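Local coordinates for protein ethylbenzene dehydrogenase alpha-subunit (Aromatoleum aromaticum, PDB 2IVF) that is the alpha-subunit of a molybdenum enzyme of the molybdopterin oxidoreductase family, holding two pterin guanine dinucleotides, a molybdenum atom and an iron/sulfur cluster, at residues L83-W87 with I854-H858; Q608-R612 with F920-H924. One frame throughout, in Å; residues are numbered along the deposited sequence.

Contact 1: residues L83-W87 with I854-H858; sequences LNICW and IHSTH. With MGD (2-amino-5,6-dimercapto-7-methyl-3,7,8a,9-tetrahydro-8-oxa-1,3,9,10-tetraaza-anthracen-4-one guanosine dinucleotide), chain M; SF4 (iron/sulfur cluster), chain K.
The imidazole of His855 reaches the backbone of segment 83-87 by a hydrogen bond, its NE2 donating to Ile85 O over 2.9 Å. The oxygen lies near the plane of the ring, whereas the donor stands 36° out of the carbonyl plane, and the N-H...O angle of 145° shows a moderate bend. Beside this bond Ile854 packs against both Asn84 and Cys86. Its CG2 sits 3.4 Å from Asn84 CB, with the two side chains crossing at about a right angle, while CD1 turns to Cys86 CB on one hand and to the pterin of MGD on the other. Cys86 itself binds an iron of the cluster, SG to FE4 2.3 Å.

Outside this first shell a water and His858 tie Asn84 to the backbone of Ile854. Asn84, with CG folded between its backbone N and carbonyl carbon (chi1 55°), directs OD1 to the water, 2.6 Å away, that also bonds His858 NE2. The other nitrogen of that ring, ND1, takes the N-H of Ile854 in a nearly straight bond, so the histidine spans from water to backbone. A type II' turn from Ile854 to Thr857 carries the loop around, and its His855 N gives MGD O17 a bond of 2.7 Å; that oxygen also lies over one face of the His855 ring. His855 ND1 is bonded to MD1, leaving both ring nitrogens engaged. Two loops far apart in sequence thus meet where an iron/sulfur cluster faces a pterin, as is characteristic of the cofactor core of molybdopterin oxidoreductases.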
# COMPACT_ATOMS: atom_id res chain seq x y z
N LEU A 83 -2.39 -5.87 12.35
CA LEU A 83 -1.17 -6.36 12.98
C LEU A 83 -0.08 -6.66 11.96
O LEU A 83 1.07 -6.80 12.33
CB LEU A 83 -1.48 -7.57 13.84
CG LEU A 83 -2.37 -7.28 15.07
CD1 LEU A 83 -2.09 -5.93 15.74
CD2 LEU A 83 -3.82 -7.34 14.68
N ASN A 84 -0.46 -6.70 10.67
CA ASN A 84 0.48 -6.74 9.56
C ASN A 84 1.56 -5.73 9.77
O ASN A 84 1.31 -4.66 10.22
CB ASN A 84 -0.19 -6.64 8.15
CG ASN A 84 -1.09 -5.44 7.94
OD1 ASN A 84 -2.04 -5.50 7.12
ND2 ASN A 84 -0.82 -4.32 8.65
N ILE A 85 2.80 -6.12 9.53
CA ILE A 85 3.88 -5.19 9.75
C ILE A 85 4.08 -4.23 8.58
O ILE A 85 4.93 -4.40 7.72
CB ILE A 85 5.20 -5.90 10.18
CG1 ILE A 85 4.96 -6.68 11.48
CG2 ILE A 85 6.30 -4.85 10.40
CD1 ILE A 85 4.37 -5.80 12.69
N CYS A 86 3.23 -3.21 8.52
CA CYS A 86 3.65 -1.97 7.93
C CYS A 86 4.79 -1.46 8.79
O CYS A 86 4.85 -1.80 9.97
CB CYS A 86 2.49 -0.98 7.86
SG CYS A 86 1.40 -1.05 9.35
N TRP A 87 5.67 -0.65 8.21
CA TRP A 87 6.82 -0.12 8.89
C TRP A 87 7.16 1.26 8.34
O TRP A 87 7.20 1.47 7.11
CB TRP A 87 8.06 -1.02 8.75
CG TRP A 87 9.01 -0.69 9.83
CD1 TRP A 87 10.07 0.17 9.75
CD2 TRP A 87 8.94 -1.10 11.19
NE1 TRP A 87 10.67 0.29 10.97
CE2 TRP A 87 10.01 -0.50 11.87
CE3 TRP A 87 8.11 -1.98 11.88
CZ2 TRP A 87 10.28 -0.73 13.23
CZ3 TRP A 87 8.33 -2.17 13.25
CH2 TRP A 87 9.45 -1.57 13.90
N ILE A 854 0.02 -4.85 2.40
CA ILE A 854 1.03 -4.98 3.45
C ILE A 854 1.55 -6.43 3.29
O ILE A 854 0.86 -7.43 3.59
CB ILE A 854 0.50 -4.68 4.87
CG1 ILE A 854 -0.13 -3.28 4.92
CG2 ILE A 854 1.60 -4.78 5.88
CD1 ILE A 854 0.86 -2.09 4.60
N HIS A 855 2.77 -6.55 2.78
CA HIS A 855 3.29 -7.86 2.37
C HIS A 855 2.26 -8.57 1.48
O HIS A 855 1.74 -7.92 0.58
CB HIS A 855 3.71 -8.63 3.61
CG HIS A 855 4.63 -7.83 4.43
ND1 HIS A 855 5.94 -7.63 4.06
CD2 HIS A 855 4.41 -7.03 5.49
CE1 HIS A 855 6.50 -6.79 4.92
NE2 HIS A 855 5.60 -6.42 5.80
N SER A 856 1.92 -9.84 1.74
CA SER A 856 0.94 -10.54 0.88
C SER A 856 -0.47 -10.53 1.46
O SER A 856 -1.37 -11.17 0.91
CB SER A 856 1.37 -11.99 0.62
OG SER A 856 2.70 -12.07 0.13
N THR A 857 -0.64 -9.85 2.58
CA THR A 857 -1.89 -9.84 3.32
C THR A 857 -3.08 -9.49 2.44
O THR A 857 -4.17 -10.10 2.59
CB THR A 857 -1.78 -8.89 4.52
OG1 THR A 857 -0.82 -9.47 5.40
CG2 THR A 857 -3.11 -8.70 5.28
N HIS A 858 -2.86 -8.58 1.50
CA HIS A 858 -3.93 -8.06 0.63
C HIS A 858 -3.69 -8.37 -0.85
O HIS A 858 -4.49 -7.92 -1.75
CB HIS A 858 -4.03 -6.55 0.78
CG HIS A 858 -3.99 -6.08 2.20
ND1 HIS A 858 -2.82 -5.83 2.86
CD2 HIS A 858 -4.98 -5.84 3.08
CE1 HIS A 858 -3.08 -5.47 4.10
NE2 HIS A 858 -4.39 -5.41 4.25
PB MGD M . 11.68 -0.21 0.01
O1B MGD M . 10.23 -0.35 -0.27
O2B MGD M . 12.51 -1.41 -0.29
O3B MGD M . 12.06 0.23 1.48
O3A MGD M . 9.97 0.12 2.94
PA MGD M . 11.22 1.05 2.60
O1A MGD M . 10.66 2.31 2.11
O2A MGD M . 12.13 1.11 3.74
O5' MGD M . 12.28 1.02 -0.82
C5' MGD M . 12.05 1.09 -2.24
C4' MGD M . 12.96 2.14 -2.87
O4' MGD M . 14.31 1.72 -2.81
C3' MGD M . 12.62 2.05 -4.34
O3' MGD M . 11.61 3.02 -4.59
C2' MGD M . 13.95 2.41 -5.01
O2' MGD M . 13.82 3.67 -5.70
C1' MGD M . 14.94 2.49 -3.84
N9 MGD M . 16.21 1.85 -4.24
C8 MGD M . 16.41 0.61 -4.71
N7 MGD M . 17.72 0.39 -4.91
C5 MGD M . 18.36 1.52 -4.53
C6 MGD M . 19.67 1.97 -4.50
O6 MGD M . 20.65 1.31 -4.89
N1 MGD M . 19.91 3.25 -4.01
C2 MGD M . 18.91 4.14 -3.57
N2 MGD M . 19.25 5.39 -3.11
N3 MGD M . 17.65 3.68 -3.58
C4 MGD M . 17.38 2.43 -4.07
C10 MGD M . 10.14 -1.16 3.41
C11 MGD M . 9.23 -1.35 4.60
O11 MGD M . 7.95 -1.10 4.20
C12 MGD M . 9.36 -2.72 5.30
S12 MGD M . 10.89 -3.57 5.40
C13 MGD M . 8.24 -3.29 5.86
S13 MGD M . 8.39 -4.82 6.66
C14 MGD M . 6.91 -2.63 5.76
N15 MGD M . 6.18 -3.30 4.65
C16 MGD M . 5.21 -2.62 3.89
C17 MGD M . 4.42 -3.24 2.96
O17 MGD M . 4.54 -4.47 2.71
N18 MGD M . 3.49 -2.45 2.25
C19 MGD M . 3.32 -1.12 2.48
N19 MGD M . 2.40 -0.46 1.74
N20 MGD M . 4.14 -0.54 3.37
C21 MGD M . 5.03 -1.26 4.08
N22 MGD M . 5.86 -0.63 5.01
C23 MGD M . 7.15 -1.14 5.38
FE1 SF4 K . -2.41 0.76 7.03
FE2 SF4 K . -2.23 1.87 9.50
FE3 SF4 K . -3.38 -0.51 9.22
FE4 SF4 K . -0.67 -0.26 8.87
S1 SF4 K . -1.80 -0.02 10.82
S2 SF4 K . -2.20 -1.44 7.52
S3 SF4 K . -0.61 1.84 7.96
S4 SF4 K . -4.17 1.47 8.35
O HOH W 1 -4.26 -4.20 6.80

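Contact 2: residues Q608-R612 with F920-H924. With MD1 (phosphoric acid 4-(2-amino-4-oxo-3,4,5,6,-tetrahydro-pteridin-6-yl)-2-hydroxy-3,4-dimercapto-but-3-en-yl ester guanylate ester), chain N.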
# COMPACT_ATOMS: atom_id res chain seq x y z
N GLN A 608 4.95 -16.01 7.72
CA GLN A 608 6.09 -16.17 6.85
C GLN A 608 5.66 -16.94 5.62
O GLN A 608 4.81 -17.83 5.69
CB GLN A 608 7.18 -16.92 7.60
CG GLN A 608 8.54 -16.84 6.94
CD GLN A 608 9.01 -18.11 6.24
OE1 GLN A 608 9.77 -18.00 5.26
NE2 GLN A 608 8.60 -19.32 6.74
N ASN A 609 6.28 -16.60 4.48
CA ASN A 609 5.83 -17.10 3.17
C ASN A 609 7.09 -17.29 2.33
O ASN A 609 7.40 -16.46 1.54
CB ASN A 609 4.89 -16.00 2.61
CG ASN A 609 4.18 -16.36 1.32
OD1 ASN A 609 4.17 -17.51 0.88
ND2 ASN A 609 3.55 -15.38 0.72
N PRO A 610 7.86 -18.37 2.56
CA PRO A 610 9.20 -18.51 1.95
C PRO A 610 9.20 -18.53 0.44
O PRO A 610 10.18 -18.12 -0.19
CB PRO A 610 9.73 -19.85 2.51
CG PRO A 610 8.55 -20.62 2.96
CD PRO A 610 7.53 -19.54 3.39
N MET A 611 8.11 -19.00 -0.17
CA MET A 611 8.07 -19.07 -1.61
C MET A 611 8.29 -17.70 -2.28
O MET A 611 8.78 -17.67 -3.41
CB MET A 611 6.80 -19.70 -2.11
CG MET A 611 6.69 -21.16 -1.76
SD MET A 611 7.97 -22.24 -2.52
CE MET A 611 7.56 -22.07 -4.23
N ARG A 612 7.91 -16.59 -1.65
CA ARG A 612 8.34 -15.26 -2.16
C ARG A 612 9.42 -14.55 -1.31
O ARG A 612 10.20 -13.73 -1.81
CB ARG A 612 7.17 -14.31 -2.37
CG ARG A 612 6.28 -14.10 -1.16
CD ARG A 612 5.83 -12.69 -1.06
NE ARG A 612 6.95 -11.78 -0.85
CZ ARG A 612 7.29 -11.22 0.31
NH1 ARG A 612 6.63 -11.48 1.44
NH2 ARG A 612 8.35 -10.42 0.35
N PHE A 920 7.13 -6.44 -4.65
CA PHE A 920 6.92 -7.88 -4.61
C PHE A 920 5.48 -8.32 -4.68
O PHE A 920 4.56 -7.55 -4.37
CB PHE A 920 7.67 -8.57 -3.47
CG PHE A 920 7.22 -8.20 -2.10
CD1 PHE A 920 6.02 -8.65 -1.61
CD2 PHE A 920 8.04 -7.47 -1.26
CE1 PHE A 920 5.62 -8.36 -0.34
CE2 PHE A 920 7.65 -7.17 0.04
CZ PHE A 920 6.47 -7.63 0.50
N TRP A 921 5.30 -9.57 -5.10
CA TRP A 921 4.00 -10.20 -5.27
C TRP A 921 4.07 -11.59 -4.66
O TRP A 921 5.18 -12.15 -4.49
CB TRP A 921 3.68 -10.32 -6.77
CG TRP A 921 3.64 -8.97 -7.43
CD1 TRP A 921 4.64 -8.38 -8.14
CD2 TRP A 921 2.57 -8.02 -7.38
NE1 TRP A 921 4.25 -7.13 -8.60
CE2 TRP A 921 2.97 -6.89 -8.15
CE3 TRP A 921 1.29 -8.05 -6.84
CZ2 TRP A 921 2.17 -5.77 -8.30
CZ3 TRP A 921 0.50 -6.95 -7.00
CH2 TRP A 921 0.93 -5.82 -7.71
N ASP A 922 2.92 -12.16 -4.32
CA ASP A 922 2.94 -13.52 -3.81
C ASP A 922 3.20 -14.44 -4.97
O ASP A 922 2.80 -14.15 -6.09
CB ASP A 922 1.62 -13.85 -3.12
CG ASP A 922 1.74 -14.95 -2.08
OD1 ASP A 922 2.77 -15.68 -2.04
OD2 ASP A 922 0.73 -15.09 -1.35
N ALA A 923 3.85 -15.57 -4.70
CA ALA A 923 4.34 -16.45 -5.77
C ALA A 923 3.25 -17.05 -6.67
O ALA A 923 3.48 -17.21 -7.87
CB ALA A 923 5.21 -17.54 -5.22
N HIS A 924 2.07 -17.35 -6.12
CA HIS A 924 1.01 -17.96 -6.92
C HIS A 924 0.20 -16.91 -7.69
O HIS A 924 -0.89 -17.20 -8.28
CB HIS A 924 0.15 -18.92 -6.10
CG HIS A 924 -0.49 -18.33 -4.88
ND1 HIS A 924 -0.21 -17.06 -4.42
CD2 HIS A 924 -1.35 -18.87 -3.99
CE1 HIS A 924 -0.91 -16.84 -3.32
NE2 HIS A 924 -1.61 -17.92 -3.04
PB MD1 N . 6.55 -12.45 4.94
O3B MD1 N . 5.24 -11.87 4.28
O1B MD1 N . 6.49 -12.13 6.39
O2B MD1 N . 6.91 -13.79 4.43
O3A MD1 N . 7.65 -11.49 4.32
C10 MD1 N . 8.06 -10.25 4.94
C11 MD1 N . 8.97 -9.60 3.91
O11 MD1 N . 8.04 -9.04 2.93
C12 MD1 N . 9.74 -8.47 4.54
S12 MD1 N . 9.28 -7.78 6.03
C13 MD1 N . 10.81 -7.90 3.89
S13 MD1 N . 11.66 -6.59 4.54
C14 MD1 N . 11.32 -8.39 2.59
N15 MD1 N . 11.31 -7.51 1.48
C16 MD1 N . 11.65 -7.94 0.22
C15 MD1 N . 11.74 -6.99 -0.78
O14 MD1 N . 11.53 -5.77 -0.54
N17 MD1 N . 11.99 -7.49 -2.01
C17 MD1 N . 12.22 -8.85 -2.23
N16 MD1 N . 12.49 -9.21 -3.48
N18 MD1 N . 12.17 -9.74 -1.23
C20 MD1 N . 11.90 -9.30 -0.02
N8 MD1 N . 11.90 -10.18 1.01
C7 MD1 N . 11.55 -9.87 2.37
PA MD1 N . 3.95 -12.56 3.61
O1A MD1 N . 2.86 -11.54 3.73
O2A MD1 N . 4.33 -12.99 2.24
O5' MD1 N . 3.61 -13.83 4.48
C5' MD1 N . 3.07 -13.59 5.77
C4' MD1 N . 1.86 -14.40 5.96
O4' MD1 N . 1.34 -13.94 7.20
C1' MD1 N . -0.07 -14.14 7.09
N9 MD1 N . -0.87 -13.38 8.05
C4 MD1 N . -1.45 -13.93 9.11
N3 MD1 N . -1.42 -15.21 9.54
C2 MD1 N . -2.06 -15.56 10.65
N2 MD1 N . -2.02 -16.85 11.10
N1 MD1 N . -2.82 -14.60 11.30
C6 MD1 N . -2.89 -13.28 10.92
O6 MD1 N . -3.54 -12.49 11.61
C5 MD1 N . -2.17 -12.92 9.77
N7 MD1 N . -2.01 -11.79 9.09
C8 MD1 N . -1.21 -12.08 8.05
C2' MD1 N . -0.41 -13.68 5.67
O2' MD1 N . -1.63 -14.26 5.15
C3' MD1 N . 0.84 -14.04 4.87
O3' MD1 N . 0.62 -15.19 4.01
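Asp922 OD1 is gripped from opposite faces of its carboxylate plane, by Asn609 ND2 across the contact at 2.9 Å and by Ala923 N of its own segment. Amide and carboxylate are nearly perpendicular (83°). Ser641 bonds OD1 as well, and Arg638 forms a salt bridge with OD2, while Asn609 OD1 is held by Ser642 and Ser641, which should fix the amide's rotation. Thus held, ND2 also donates to phosphate oxygen O2A of MD1, which Arg612 NH1 reaches too, each over 2.9 Å.

The guanidinium of Arg612 lies flat on the Phe920 ring, planes 12° apart, with CZ 3.5 Å from the ring centroid in a cation-pi stack. One face of the cation is thereby occupied by the ring, and its two terminal nitrogens serve MD1: besides O2A, NH1 reaches O3A and O11, and NH2 donates to O11 over 2.9 Å. Phe920 CG sits between its own backbone N and carbonyl carbon (chi1 65°), which brings the ring face against the guanidinium; O11 is 3.2 Å from Phe920 CZ. At the far end, Met611 CB and Ala923 CB pack together. The start of helix 610-613 bonds the phosphates, while the loop after strand 915-917 supplies the ring facing Arg612 and the carboxylate that holds Asn609; together they form part of the MD1 pocket of this molybdopterin oxidoreductase.

How the contacts relate
Contacts 1 and 2 lie with their centres about 13 Å apart; their segments alternate along the chain, and each contact joins parts hundreds of residues apart. Segment 854-858 touches both halves of contact 2: Ser856 OG packs 3.4 Å from Arg612 CD and 3.5 Å from Asn609 ND2, and His855 ND1 is 3.6 Å from Phe920 CZ. The cofactors complete the connection. Contact 1 serves the iron/sulfur cluster and MGD. Contact 2 holds the phosphates and O11 of MD1, and His855 of contact 1 bonds O11 too, so the contacts share this atom. The side chain of Phe920 is about 7 Å from the molybdenum atom and about 4 Å from MGD.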